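Local coordinates for DNA damage response protein Rtt109, putative (Neosartorya fumigata, PDB 5ZB9), which probably acetylates lysine side chains of histones, histone H3 among them, with acetyl-CoA as the acetyl donor, at residues Leu13-Arg26 against Leu460-Thr472. Sequence-based numbering, arbitrary orientation.
Sequences LAKVLPTGVKVTIR and LWVGQRVEGRNAT
Val466 and Val23 face each other as a hydrogen-bonded antiparallel pair, Val466 N reaching Val23 O at 2.7 Å. Strand 464-467 thereby lines one side of strand 22-26, which bonds on its other side to strand 50-61. The two branches of Val466 divide the work: CG1, anti to the backbone N (chi1 179°), lies 3.6 Å from Ala14 CB on helix 9-16, whereas CG2 crosses to Ile25 CG1 and CD1. On the opposite sheet face, Arg465 NH1 donates to Thr24 OG1 at 2.7 Å, with the hydroxyl in the guanidinium plane, and Trp461 CZ2 lies over the rim of one face of that guanidinium. Arg26 NH2 comes within 3.6 Å of Trp461 CZ2, the guanidinium and indole planes standing 66° apart. Glu70 ties both arginines together, forming salt bridges with Arg26 NH1 and Arg465 NH1.

Beyond the strands, Gly468 N bonds to O of Val21, the last residue of the type II turn Pro18-Val21. Gly468 CA packs 3.4 Å from Pro18 O in a CA-H...O contact. Arg469 N donates to Ala14 O of helix 9-16 at 2.8 Å, and Asn470 N to Leu17 O in the loop that follows at 3.0 Å. Asp11 accepts salt bridges from both Arg469 and Lys15, whose side chains run side by side. Backbone bonds thus stitch strand 464-467 and its continuation onto strand 22-26 and helix 9-16, while shared carboxylates probably offset the clustered positive charge.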
loop_
_atom_site.group_PDB
_atom_site.type_symbol
_atom_site.label_atom_id
_atom_site.label_comp_id
_atom_site.label_asym_id
_atom_site.label_seq_id
_atom_site.Cartn_x
_atom_site.Cartn_y
_atom_site.Cartn_z
ATOM N N LEU A 13 -1.941 -8.460 15.993
ATOM C CA LEU A 13 -1.951 -7.091 16.475
ATOM C C LEU A 13 -1.721 -7.031 17.978
ATOM O O LEU A 13 -1.057 -6.122 18.479
ATOM C CB LEU A 13 -3.283 -6.433 16.100
ATOM C CG LEU A 13 -3.479 -4.943 16.343
ATOM C CD1 LEU A 13 -2.412 -4.143 15.625
ATOM C CD2 LEU A 13 -4.858 -4.541 15.857
ATOM N N ALA A 14 -2.275 -8.004 18.691
ATOM C CA ALA A 14 -2.154 -8.069 20.145
ATOM C C ALA A 14 -0.709 -8.272 20.567
ATOM O O ALA A 14 -0.259 -7.733 21.577
ATOM C CB ALA A 14 -3.023 -9.184 20.701
ATOM N N LYS A 15 0.016 -9.055 19.778
ATOM C CA LYS A 15 1.413 -9.350 20.064
ATOM C C LYS A 15 2.347 -8.140 19.918
ATOM O O LYS A 15 3.404 -8.105 20.542
ATOM C CB LYS A 15 1.912 -10.472 19.158
ATOM C CG LYS A 15 1.293 -11.828 19.398
ATOM C CD LYS A 15 2.115 -12.872 18.659
ATOM C CE LYS A 15 1.411 -14.204 18.571
ATOM N NZ LYS A 15 0.345 -14.193 17.533
ATOM N N VAL A 16 1.976 -7.159 19.093
ATOM C CA VAL A 16 2.861 -6.014 18.872
ATOM C C VAL A 16 2.459 -4.793 19.695
ATOM O O VAL A 16 3.287 -3.922 19.956
ATOM C CB VAL A 16 2.932 -5.612 17.372
ATOM C CG1 VAL A 16 3.264 -6.817 16.512
ATOM C CG2 VAL A 16 1.641 -4.955 16.901
ATOM N N LEU A 17 1.201 -4.726 20.114
ATOM C CA LEU A 17 0.745 -3.574 20.898
ATOM C C LEU A 17 1.261 -3.668 22.324
ATOM O O LEU A 17 1.364 -4.756 22.879
ATOM C CB LEU A 17 -0.787 -3.468 20.892
ATOM C CG LEU A 17 -1.436 -3.070 19.561
ATOM C CD1 LEU A 17 -2.944 -3.087 19.663
ATOM C CD2 LEU A 17 -0.954 -1.698 19.117
ATOM N N PRO A 18 1.610 -2.522 22.920
ATOM C CA PRO A 18 2.076 -2.521 24.310
ATOM C C PRO A 18 1.051 -3.120 25.271
ATOM O O PRO A 18 -0.153 -2.923 25.099
ATOM C CB PRO A 18 2.295 -1.038 24.605
ATOM C CG PRO A 18 2.546 -0.424 23.267
ATOM C CD PRO A 18 1.702 -1.188 22.299
ATOM N N THR A 19 1.547 -3.853 26.262
ATOM C CA THR A 19 0.728 -4.434 27.315
ATOM C C THR A 19 -0.273 -3.437 27.887
ATOM O O THR A 19 0.094 -2.341 28.293
ATOM C CB THR A 19 1.610 -4.967 28.456
ATOM O OG1 THR A 19 2.289 -6.151 28.016
ATOM C CG2 THR A 19 0.767 -5.288 29.685
ATOM N N GLY A 20 -1.545 -3.820 27.891
ATOM C CA GLY A 20 -2.576 -2.984 28.467
ATOM C C GLY A 20 -3.215 -2.016 27.495
ATOM O O GLY A 20 -4.203 -1.365 27.830
ATOM N N VAL A 21 -2.659 -1.897 26.294
ATOM C CA VAL A 21 -3.307 -1.080 25.275
ATOM C C VAL A 21 -4.502 -1.846 24.721
ATOM O O VAL A 21 -4.355 -2.953 24.202
ATOM C CB VAL A 21 -2.354 -0.705 24.130
ATOM C CG1 VAL A 21 -3.108 0.048 23.050
ATOM C CG2 VAL A 21 -1.203 0.129 24.651
ATOM N N LYS A 22 -5.685 -1.258 24.845
ATOM C CA LYS A 22 -6.902 -1.911 24.389
ATOM C C LYS A 22 -7.526 -1.160 23.228
ATOM O O LYS A 22 -7.835 0.023 23.336
ATOM C CB LYS A 22 -7.912 -2.027 25.534
ATOM C CG LYS A 22 -7.381 -2.794 26.731
ATOM C CD LYS A 22 -8.382 -2.834 27.874
ATOM C CE LYS A 22 -7.851 -3.667 29.027
ATOM N NZ LYS A 22 -8.867 -3.807 30.106
ATOM N N VAL A 23 -7.711 -1.849 22.112
ATOM C CA VAL A 23 -8.412 -1.258 20.980
ATOM C C VAL A 23 -9.426 -2.243 20.422
ATOM O O VAL A 23 -9.397 -3.429 20.744
ATOM C CB VAL A 23 -7.438 -0.840 19.854
ATOM C CG1 VAL A 23 -6.448 0.206 20.356
ATOM C CG2 VAL A 23 -6.712 -2.064 19.305
ATOM N N THR A 24 -10.320 -1.749 19.579
ATOM C CA THR A 24 -11.283 -2.600 18.895
ATOM C C THR A 24 -11.018 -2.501 17.401
ATOM O O THR A 24 -10.773 -1.410 16.889
ATOM C CB THR A 24 -12.736 -2.184 19.205
ATOM O OG1 THR A 24 -12.965 -2.280 20.616
ATOM C CG2 THR A 24 -13.733 -3.062 18.462
ATOM N N ILE A 25 -11.055 -3.632 16.702
ATOM C CA ILE A 25 -10.797 -3.622 15.271
ATOM C C ILE A 25 -11.969 -4.159 14.462
ATOM O O ILE A 25 -12.660 -5.100 14.866
ATOM C CB ILE A 25 -9.529 -4.434 14.917
ATOM C CG1 ILE A 25 -9.663 -5.882 15.384
ATOM C CG2 ILE A 25 -8.320 -3.795 15.538
ATOM C CD1 ILE A 25 -8.616 -6.787 14.819
ATOM N N ARG A 26 -12.193 -3.536 13.315
ATOM C CA ARG A 26 -13.155 -4.033 12.354
ATOM C C ARG A 26 -12.475 -4.061 10.992
ATOM O O ARG A 26 -12.114 -3.031 10.420
ATOM C CB ARG A 26 -14.424 -3.176 12.342
ATOM C CG ARG A 26 -15.188 -3.240 13.665
ATOM C CD ARG A 26 -16.407 -2.315 13.722
ATOM N NE ARG A 26 -17.161 -2.512 14.959
ATOM C CZ ARG A 26 -16.957 -1.827 16.082
ATOM N NH1 ARG A 26 -16.031 -0.882 16.130
ATOM N NH2 ARG A 26 -17.684 -2.085 17.159
ATOM N N LEU A 460 -24.716 -9.233 14.136
ATOM C CA LEU A 460 -25.238 -8.335 15.165
ATOM C C LEU A 460 -24.189 -7.324 15.577
ATOM O O LEU A 460 -24.498 -6.211 15.996
ATOM C CB LEU A 460 -25.689 -9.111 16.403
ATOM C CG LEU A 460 -27.003 -9.888 16.400
ATOM C CD1 LEU A 460 -26.893 -11.144 15.550
ATOM C CD2 LEU A 460 -27.374 -10.241 17.832
ATOM N N TRP A 461 -22.938 -7.744 15.475
ATOM C CA TRP A 461 -21.810 -6.952 15.924
ATOM C C TRP A 461 -20.605 -7.465 15.160
ATOM O O TRP A 461 -20.372 -8.670 15.108
ATOM C CB TRP A 461 -21.636 -7.086 17.433
ATOM C CG TRP A 461 -20.734 -6.091 18.091
ATOM C CD1 TRP A 461 -21.087 -4.876 18.602
ATOM C CD2 TRP A 461 -19.339 -6.250 18.365
ATOM N NE1 TRP A 461 -19.992 -4.256 19.156
ATOM C CE2 TRP A 461 -18.905 -5.081 19.026
ATOM C CE3 TRP A 461 -18.409 -7.259 18.105
ATOM C CZ2 TRP A 461 -17.585 -4.895 19.428
ATOM C CZ3 TRP A 461 -17.097 -7.074 18.508
ATOM C CH2 TRP A 461 -16.699 -5.901 19.160
ATOM N N VAL A 462 -19.864 -6.558 14.537
ATOM C CA VAL A 462 -18.711 -6.930 13.728
ATOM C C VAL A 462 -17.406 -6.534 14.417
ATOM O O VAL A 462 -17.297 -5.449 14.990
ATOM C CB VAL A 462 -18.780 -6.274 12.333
ATOM C CG1 VAL A 462 -17.478 -6.480 11.558
ATOM C CG2 VAL A 462 -19.970 -6.821 11.554
ATOM N N GLY A 463 -16.426 -7.430 14.376
ATOM C CA GLY A 463 -15.092 -7.104 14.844
ATOM C C GLY A 463 -14.665 -7.874 16.070
ATOM O O GLY A 463 -15.219 -8.927 16.389
ATOM N N GLN A 464 -13.655 -7.356 16.752
ATOM C CA GLN A 464 -13.216 -7.944 18.006
ATOM C C GLN A 464 -12.393 -6.944 18.774
ATOM O O GLN A 464 -11.899 -5.961 18.218
ATOM C CB GLN A 464 -12.408 -9.224 17.777
ATOM C CG GLN A 464 -11.115 -9.031 17.012
ATOM C CD GLN A 464 -10.450 -10.354 16.662
ATOM O OE1 GLN A 464 -10.634 -10.883 15.571
ATOM N NE2 GLN A 464 -9.671 -10.890 17.592
ATOM N N ARG A 465 -12.253 -7.198 20.062
ATOM C CA ARG A 465 -11.468 -6.334 20.916
ATOM C C ARG A 465 -10.098 -6.954 21.119
ATOM O O ARG A 465 -9.961 -8.175 21.211
ATOM C CB ARG A 465 -12.180 -6.106 22.247
ATOM C CG ARG A 465 -13.552 -5.506 22.092
ATOM C CD ARG A 465 -13.879 -4.622 23.281
ATOM N NE ARG A 465 -15.312 -4.382 23.414
ATOM C CZ ARG A 465 -16.004 -3.504 22.692
ATOM N NH1 ARG A 465 -15.405 -2.782 21.758
ATOM N NH2 ARG A 465 -17.303 -3.357 22.900
ATOM N N VAL A 466 -9.085 -6.102 21.167
ATOM C CA VAL A 466 -7.703 -6.544 21.235
ATOM C C VAL A 466 -6.992 -5.896 22.409
ATOM O O VAL A 466 -7.068 -4.681 22.596
ATOM C CB VAL A 466 -6.941 -6.196 19.946
ATOM C CG1 VAL A 466 -5.500 -6.649 20.054
ATOM C CG2 VAL A 466 -7.625 -6.821 18.742
ATOM N N GLU A 467 -6.305 -6.701 23.205
ATOM C CA GLU A 467 -5.494 -6.154 24.276
ATOM C C GLU A 467 -4.035 -6.476 24.011
ATOM O O GLU A 467 -3.684 -7.632 23.774
ATOM C CB GLU A 467 -5.933 -6.702 25.630
ATOM C CG GLU A 467 -5.452 -5.874 26.812
ATOM C CD GLU A 467 -5.806 -6.504 28.153
ATOM O OE1 GLU A 467 -5.257 -6.056 29.185
ATOM O OE2 GLU A 467 -6.630 -7.446 28.170
ATOM N N GLY A 468 -3.194 -5.444 24.034
ATOM C CA GLY A 468 -1.768 -5.613 23.823
ATOM C C GLY A 468 -1.111 -6.597 24.780
ATOM O O GLY A 468 -1.525 -6.741 25.933
ATOM N N ARG A 469 -0.068 -7.257 24.289
ATOM C CA ARG A 469 0.637 -8.306 25.015
ATOM C C ARG A 469 2.142 -8.059 25.039
ATOM O O ARG A 469 2.877 -8.716 25.772
ATOM C CB ARG A 469 0.373 -9.661 24.365
ATOM C CG ARG A 469 -0.547 -10.569 25.118
ATOM C CD ARG A 469 -0.670 -11.889 24.369
ATOM N NE ARG A 469 -1.813 -11.898 23.465
ATOM C CZ ARG A 469 -1.936 -12.724 22.436
ATOM N NH1 ARG A 469 -0.975 -13.595 22.174
ATOM N NH2 ARG A 469 -3.017 -12.673 21.667
ATOM N N ASN A 470 2.596 -7.133 24.200
ATOM C CA ASN A 470 4.021 -6.853 24.045
ATOM C C ASN A 470 4.583 -6.130 25.261
ATOM O O ASN A 470 4.142 -5.034 25.591
ATOM C CB ASN A 470 4.258 -6.030 22.777
ATOM C CG ASN A 470 5.721 -5.876 22.451
ATOM O OD1 ASN A 470 6.320 -4.837 22.723
ATOM N ND2 ASN A 470 6.309 -6.909 21.864
ATOM N N ALA A 471 5.554 -6.745 25.928
ATOM C CA ALA A 471 6.043 -6.215 27.200
ATOM C C ALA A 471 7.415 -5.561 27.068
ATOM O O ALA A 471 7.926 -4.979 28.023
ATOM C CB ALA A 471 6.084 -7.324 28.252
ATOM N N THR A 472 8.002 -5.648 25.880
ATOM C CA THR A 472 9.337 -5.108 25.651
ATOM C C THR A 472 9.324 -3.583 25.554
ATOM O O THR A 472 8.910 -3.016 24.543
ATOM C CB THR A 472 9.953 -5.687 24.370
ATOM O OG1 THR A 472 9.279 -5.147 23.227
ATOM C CG2 THR A 472 9.832 -7.209 24.362
HETATM O O HOH W 1 -20.459 -3.507 15.161
#